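PDB 1T5O: translation initiation factor eIF2B, subunit delta from Archaeoglobus fulgidus, which probably interconverts methylthioribose-1-phosphate and methylthioribulose-1-phosphate, an isomerase step of methionine biosynthesis. Local coordinates for residues S5-W8 / L12-I15; L14-K19 / E25-R30. All blocks are in the same frame, centred on the assembly; numbering follows the deposited sequence.

Overall arrangement
Contacts 1 and 2 are the two halves of one three-stranded antiparallel sheet near the N-terminus. Both use strand 12-15, the middle strand, and they share Leu-14 and Ile-15. Their centres lie about 7 Å apart. Contact 1 is the more buried: backbone bonds, an aromatic-aliphatic pair and apolar side chains hold the hairpin 6-8/12-15, with one face on helix 47-61. Contact 2 is partly buried and joins strand 12-15 to strand 26-29. Its strand end is apolar, but past Ile-15 it turns polar, with the buried Asp-16 linked to the partly exposed Lys-19 and Glu-25. Strand 12-15 is paired on both edges; Leu-12 O probably also bonds Cys-29 N.

Contact 1: residues S5-W8 / L12-I15; sequences SIFW and LKLI
Leu-12 meets Trp-8 with its backbone N and CB, and Ile-6 with CD2. Its N lies over one face of the indole, toward the rim. Leu-12 CD2 reaches Ile-6 CG1 at 3.7 Å, and Tyr-56 of helix 47-61 packs on this same group. Lys-13 pairs with Phe-7 through two backbone bonds, Lys-13 N to Phe-7 O and Phe-7 N to Lys-13 O, both 2.8 Å. The Phe-7 ring turns back over the neighbouring strand 12-15, at Lys-13, its CG between the backbone N and the carbonyl carbon (chi1 52°). Lys-13 CB sits over the ring face, 3.8 Å from the centroid, a CH-pi contact. With an alanine at Phe-7 the ring is gone, and Lys-13 CB would probably lose its aromatic cover. The lysine chain bends away, and its NZ bonds Asp-9 O. Leu-14 lies beside Ile-6, both side chains pointing the same way. Ile-15 N bonds Ser-5 O at 2.9 Å, from above the carbonyl plane. A water also reaches Ser-5 O and Ile-15 O. The chemistry implies a two-sided hairpin: Ile-6, Trp-8, Leu-12 and Leu-14 make a largely apolar face, while Phe-7 shields the aliphatic root of a lysine on the other.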
loop_
_atom_site.group_PDB
_atom_site.type_symbol
_atom_site.label_atom_id
_atom_site.label_comp_id
_atom_site.label_asym_id
_atom_site.label_seq_id
_atom_site.Cartn_x
_atom_site.Cartn_y
_atom_site.Cartn_z
ATOM N N SER A 5 -19.137 -10.976 -16.743
ATOM C CA SER A 5 -17.760 -11.454 -16.552
ATOM C C SER A 5 -17.547 -12.899 -17.008
ATOM O O SER A 5 -16.426 -13.311 -17.295
ATOM C CB SER A 5 -17.363 -11.323 -15.080
ATOM O OG SER A 5 -18.105 -12.256 -14.348
ATOM N N ILE A 6 -18.632 -13.665 -17.048
ATOM C CA ILE A 6 -18.590 -15.057 -17.483
ATOM C C ILE A 6 -20.006 -15.360 -17.975
ATOM O O ILE A 6 -20.994 -15.002 -17.313
ATOM C CB ILE A 6 -18.185 -16.006 -16.323
ATOM C CG1 ILE A 6 -18.234 -17.458 -16.797
ATOM C CG2 ILE A 6 -19.118 -15.827 -15.117
ATOM C CD1 ILE A 6 -17.732 -18.430 -15.751
ATOM N N PHE A 7 -20.108 -15.984 -19.150
ATOM C CA PHE A 7 -21.413 -16.287 -19.725
ATOM C C PHE A 7 -21.378 -17.412 -20.774
ATOM O O PHE A 7 -20.323 -17.949 -21.108
ATOM C CB PHE A 7 -21.984 -15.014 -20.360
ATOM C CG PHE A 7 -21.033 -14.351 -21.323
ATOM C CD1 PHE A 7 -19.950 -13.606 -20.852
ATOM C CD2 PHE A 7 -21.192 -14.503 -22.696
ATOM C CE1 PHE A 7 -19.044 -13.025 -21.728
ATOM C CE2 PHE A 7 -20.291 -13.926 -23.583
ATOM C CZ PHE A 7 -19.215 -13.185 -23.099
ATOM N N TRP A 8 -22.550 -17.770 -21.284
ATOM C CA TRP A 8 -22.637 -18.810 -22.301
ATOM C C TRP A 8 -23.113 -18.194 -23.606
ATOM O O TRP A 8 -24.141 -17.524 -23.657
ATOM C CB TRP A 8 -23.602 -19.911 -21.879
ATOM C CG TRP A 8 -23.476 -21.136 -22.739
ATOM C CD1 TRP A 8 -24.091 -21.378 -23.947
ATOM C CD2 TRP A 8 -22.654 -22.277 -22.470
ATOM N NE1 TRP A 8 -23.695 -22.605 -24.438
ATOM C CE2 TRP A 8 -22.815 -23.178 -23.551
ATOM C CE3 TRP A 8 -21.792 -22.628 -21.417
ATOM C CZ2 TRP A 8 -22.148 -24.408 -23.607
ATOM C CZ3 TRP A 8 -21.128 -23.851 -21.474
ATOM C CH2 TRP A 8 -21.312 -24.727 -22.567
ATOM N N LEU A 12 -18.669 -21.664 -23.136
ATOM C CA LEU A 12 -18.316 -20.871 -21.964
ATOM C C LEU A 12 -17.358 -19.732 -22.298
ATOM O O LEU A 12 -16.230 -19.970 -22.736
ATOM C CB LEU A 12 -17.677 -21.771 -20.908
ATOM C CG LEU A 12 -17.748 -21.324 -19.444
ATOM C CD1 LEU A 12 -17.115 -22.404 -18.553
ATOM C CD2 LEU A 12 -17.045 -19.979 -19.267
ATOM N N LYS A 13 -17.799 -18.502 -22.081
ATOM C CA LYS A 13 -16.953 -17.339 -22.345
ATOM C C LYS A 13 -16.677 -16.596 -21.032
ATOM O O LYS A 13 -17.570 -16.490 -20.184
ATOM C CB LYS A 13 -17.639 -16.385 -23.320
ATOM C CG LYS A 13 -18.149 -17.020 -24.612
ATOM C CD LYS A 13 -17.013 -17.451 -25.540
ATOM C CE LYS A 13 -17.571 -17.942 -26.890
ATOM N NZ LYS A 13 -18.376 -16.867 -27.569
ATOM N N LEU A 14 -15.445 -16.097 -20.871
ATOM C CA LEU A 14 -15.036 -15.335 -19.679
ATOM C C LEU A 14 -14.200 -14.134 -20.085
ATOM O O LEU A 14 -13.435 -14.194 -21.051
ATOM C CB LEU A 14 -14.099 -16.115 -18.752
ATOM C CG LEU A 14 -14.024 -17.603 -18.457
ATOM C CD1 LEU A 14 -12.663 -17.878 -17.860
ATOM C CD2 LEU A 14 -15.115 -18.020 -17.503
ATOM N N ILE A 15 -14.321 -13.058 -19.321
ATOM C CA ILE A 15 -13.497 -11.885 -19.552
ATOM C C ILE A 15 -12.178 -12.328 -18.917
ATOM O O ILE A 15 -12.164 -12.780 -17.768
ATOM C CB ILE A 15 -14.029 -10.653 -18.786
ATOM C CG1 ILE A 15 -15.179 -10.009 -19.551
ATOM C CG2 ILE A 15 -12.902 -9.649 -18.562
ATOM C CD1 ILE A 15 -15.887 -8.910 -18.771
HETATM O O HOH W 1 -14.190 -13.246 -15.745
#

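Contact 2: residues L14-K19 / E25-R30; sequences LIDQTK and EVIECR
Leu-14 pairs with Ile-27 through two backbone bonds. Leu-14 N gives to Ile-27 O at 3.0 Å, and Ile-27 N gives to Leu-14 O at 2.8 Å. The side chains cross at a slant. Leu-14 CD1 touches both Ile-27 CD1 and Cys-29 SG, each at 4.0 Å. Ile-27 CG1 stands between its own backbone N and carbonyl carbon (chi1 56°), which folds it back against Leu-14 O.

Ile-15 and Val-26 form the next pair, which is non-hydrogen-bonded. Val-26 CA makes a C-H...O contact with Leu-14 O. Asp-16 N then bonds Glu-25 O at 2.7 Å, almost straight at 171°, and continues the ladder past the strand. Asp-16 is the centre of an inverse gamma turn. Its carboxylate works on two sides. OD1 accepts a hydrogen bond from Thr-18 OG1 at 2.8 Å, from above the carboxylate plane. OD2 lies against Ile-27 CG2 and makes a long salt bridge to Lys-19. A water links Asp-16 O to Glu-25 N and bridges the two strands at the loop end of the hairpin.

Lys-19 N bonds back to Asp-16 O in the short 3-10 segment 17-19. The lysine chain bends at chi2 (67°) and again at chi4, and crosses the Glu-25 side chain. Lys-19 NZ meets Glu-25 OE2 at 3.1 Å, a salt bridge whose hydrogen bond is weak. Lys-23 shares that oxygen, so two positive charges would probably offset the negative charge of Glu-25.

Leu-14 and Cys-29 pack on helix 32-40, through Ala-38 and Leu-35. Gln-17 takes no part in the strand pairing; its OE1 bonds Arg-45, a predicted substrate-binding residue. The other edge of strand 12-15 is paired with strand 6-8.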
loop_
_atom_site.group_PDB
_atom_site.type_symbol
_atom_site.label_atom_id
_atom_site.label_comp_id
_atom_site.label_asym_id
_atom_site.label_seq_id
_atom_site.Cartn_x
_atom_site.Cartn_y
_atom_site.Cartn_z
ATOM N N LEU A 14 -15.445 -16.097 -20.871
ATOM C CA LEU A 14 -15.036 -15.335 -19.679
ATOM C C LEU A 14 -14.200 -14.134 -20.085
ATOM O O LEU A 14 -13.435 -14.194 -21.051
ATOM C CB LEU A 14 -14.099 -16.115 -18.752
ATOM C CG LEU A 14 -14.024 -17.603 -18.457
ATOM C CD1 LEU A 14 -12.663 -17.878 -17.860
ATOM C CD2 LEU A 14 -15.115 -18.020 -17.503
ATOM N N ILE A 15 -14.321 -13.058 -19.321
ATOM C CA ILE A 15 -13.497 -11.885 -19.552
ATOM C C ILE A 15 -12.178 -12.328 -18.917
ATOM O O ILE A 15 -12.164 -12.780 -17.768
ATOM C CB ILE A 15 -14.029 -10.653 -18.786
ATOM C CG1 ILE A 15 -15.179 -10.009 -19.551
ATOM C CG2 ILE A 15 -12.902 -9.649 -18.562
ATOM C CD1 ILE A 15 -15.887 -8.910 -18.771
ATOM N N ASP A 16 -11.077 -12.209 -19.647
ATOM C CA ASP A 16 -9.770 -12.622 -19.117
ATOM C C ASP A 16 -9.210 -11.492 -18.243
ATOM O O ASP A 16 -8.478 -10.627 -18.726
ATOM C CB ASP A 16 -8.789 -12.899 -20.264
ATOM C CG ASP A 16 -7.533 -13.612 -19.802
ATOM O OD1 ASP A 16 -7.284 -13.671 -18.581
ATOM O OD2 ASP A 16 -6.787 -14.118 -20.665
ATOM N N GLN A 17 -9.532 -11.521 -16.954
ATOM C CA GLN A 17 -9.090 -10.473 -16.042
ATOM C C GLN A 17 -7.582 -10.312 -15.909
ATOM O O GLN A 17 -7.105 -9.227 -15.616
ATOM C CB GLN A 17 -9.758 -10.660 -14.668
ATOM C CG GLN A 17 -11.226 -10.242 -14.684
ATOM C CD GLN A 17 -11.929 -10.468 -13.359
ATOM O OE1 GLN A 17 -11.482 -9.983 -12.321
ATOM N NE2 GLN A 17 -13.040 -11.202 -13.388
ATOM N N THR A 18 -6.825 -11.368 -16.153
ATOM C CA THR A 18 -5.374 -11.259 -16.072
ATOM C C THR A 18 -4.838 -10.290 -17.139
ATOM O O THR A 18 -3.704 -9.832 -17.044
ATOM C CB THR A 18 -4.692 -12.628 -16.276
ATOM O OG1 THR A 18 -4.722 -12.969 -17.668
ATOM C CG2 THR A 18 -5.417 -13.708 -15.475
ATOM N N LYS A 19 -5.662 -9.968 -18.135
ATOM C CA LYS A 19 -5.269 -9.066 -19.221
ATOM C C LYS A 19 -5.551 -7.606 -18.912
ATOM O O LYS A 19 -5.043 -6.693 -19.581
ATOM C CB LYS A 19 -6.019 -9.450 -20.497
ATOM C CG LYS A 19 -5.137 -9.895 -21.636
ATOM C CD LYS A 19 -4.460 -11.207 -21.313
ATOM C CE LYS A 19 -3.536 -11.625 -22.447
ATOM N NZ LYS A 19 -4.008 -12.870 -23.127
ATOM N N GLU A 25 -10.128 -8.749 -23.067
ATOM C CA GLU A 25 -10.063 -9.958 -23.861
ATOM C C GLU A 25 -11.057 -10.999 -23.385
ATOM O O GLU A 25 -11.056 -11.364 -22.207
ATOM C CB GLU A 25 -8.678 -10.585 -23.757
ATOM C CG GLU A 25 -7.700 -10.181 -24.807
ATOM C CD GLU A 25 -6.557 -11.175 -24.890
ATOM O OE1 GLU A 25 -6.842 -12.390 -25.001
ATOM O OE2 GLU A 25 -5.383 -10.754 -24.849
ATOM N N VAL A 26 -11.892 -11.491 -24.297
ATOM C CA VAL A 26 -12.846 -12.529 -23.945
ATOM C C VAL A 26 -12.244 -13.866 -24.374
ATOM O O VAL A 26 -11.894 -14.053 -25.544
ATOM C CB VAL A 26 -14.209 -12.330 -24.664
ATOM C CG1 VAL A 26 -15.104 -13.556 -24.442
ATOM C CG2 VAL A 26 -14.901 -11.058 -24.141
ATOM N N ILE A 27 -12.090 -14.789 -23.433
ATOM C CA ILE A 27 -11.554 -16.091 -23.791
ATOM C C ILE A 27 -12.648 -17.156 -23.775
ATOM O O ILE A 27 -13.723 -16.985 -23.184
ATOM C CB ILE A 27 -10.409 -16.530 -22.865
ATOM C CG1 ILE A 27 -10.871 -16.514 -21.409
ATOM C CG2 ILE A 27 -9.206 -15.633 -23.084
ATOM C CD1 ILE A 27 -9.772 -16.842 -20.411
ATOM N N GLU A 28 -12.352 -18.255 -24.448
ATOM C CA GLU A 28 -13.269 -19.374 -24.564
ATOM C C GLU A 28 -12.729 -20.602 -23.845
ATOM O O GLU A 28 -11.582 -21.000 -24.052
ATOM C CB GLU A 28 -13.463 -19.695 -26.048
ATOM C CG GLU A 28 -14.019 -21.071 -26.343
ATOM C CD GLU A 28 -15.522 -21.113 -26.268
ATOM O OE1 GLU A 28 -16.069 -20.737 -25.207
ATOM O OE2 GLU A 28 -16.153 -21.517 -27.271
ATOM N N CYS A 29 -13.543 -21.179 -22.970
ATOM C CA CYS A 29 -13.151 -22.398 -22.288
ATOM C C CYS A 29 -13.913 -23.480 -23.028
ATOM O O CYS A 29 -15.143 -23.509 -23.000
ATOM C CB CYS A 29 -13.565 -22.386 -20.818
ATOM S SG CYS A 29 -12.474 -21.443 -19.736
ATOM N N ARG A 30 -13.189 -24.354 -23.718
ATOM C CA ARG A 30 -13.830 -25.431 -24.459
ATOM C C ARG A 30 -13.694 -26.759 -23.725
ATOM O O ARG A 30 -14.239 -27.770 -24.165
ATOM C CB ARG A 30 -13.272 -25.514 -25.892
ATOM C CG ARG A 30 -11.848 -25.011 -26.041
ATOM C CD ARG A 30 -11.529 -24.575 -27.473
ATOM N NE ARG A 30 -10.200 -23.962 -27.554
ATOM C CZ ARG A 30 -9.868 -22.797 -26.994
ATOM N NH1 ARG A 30 -10.770 -22.098 -26.309
ATOM N NH2 ARG A 30 -8.626 -22.333 -27.106
HETATM O O HOH W 2 -9.481 -8.689 -20.472
#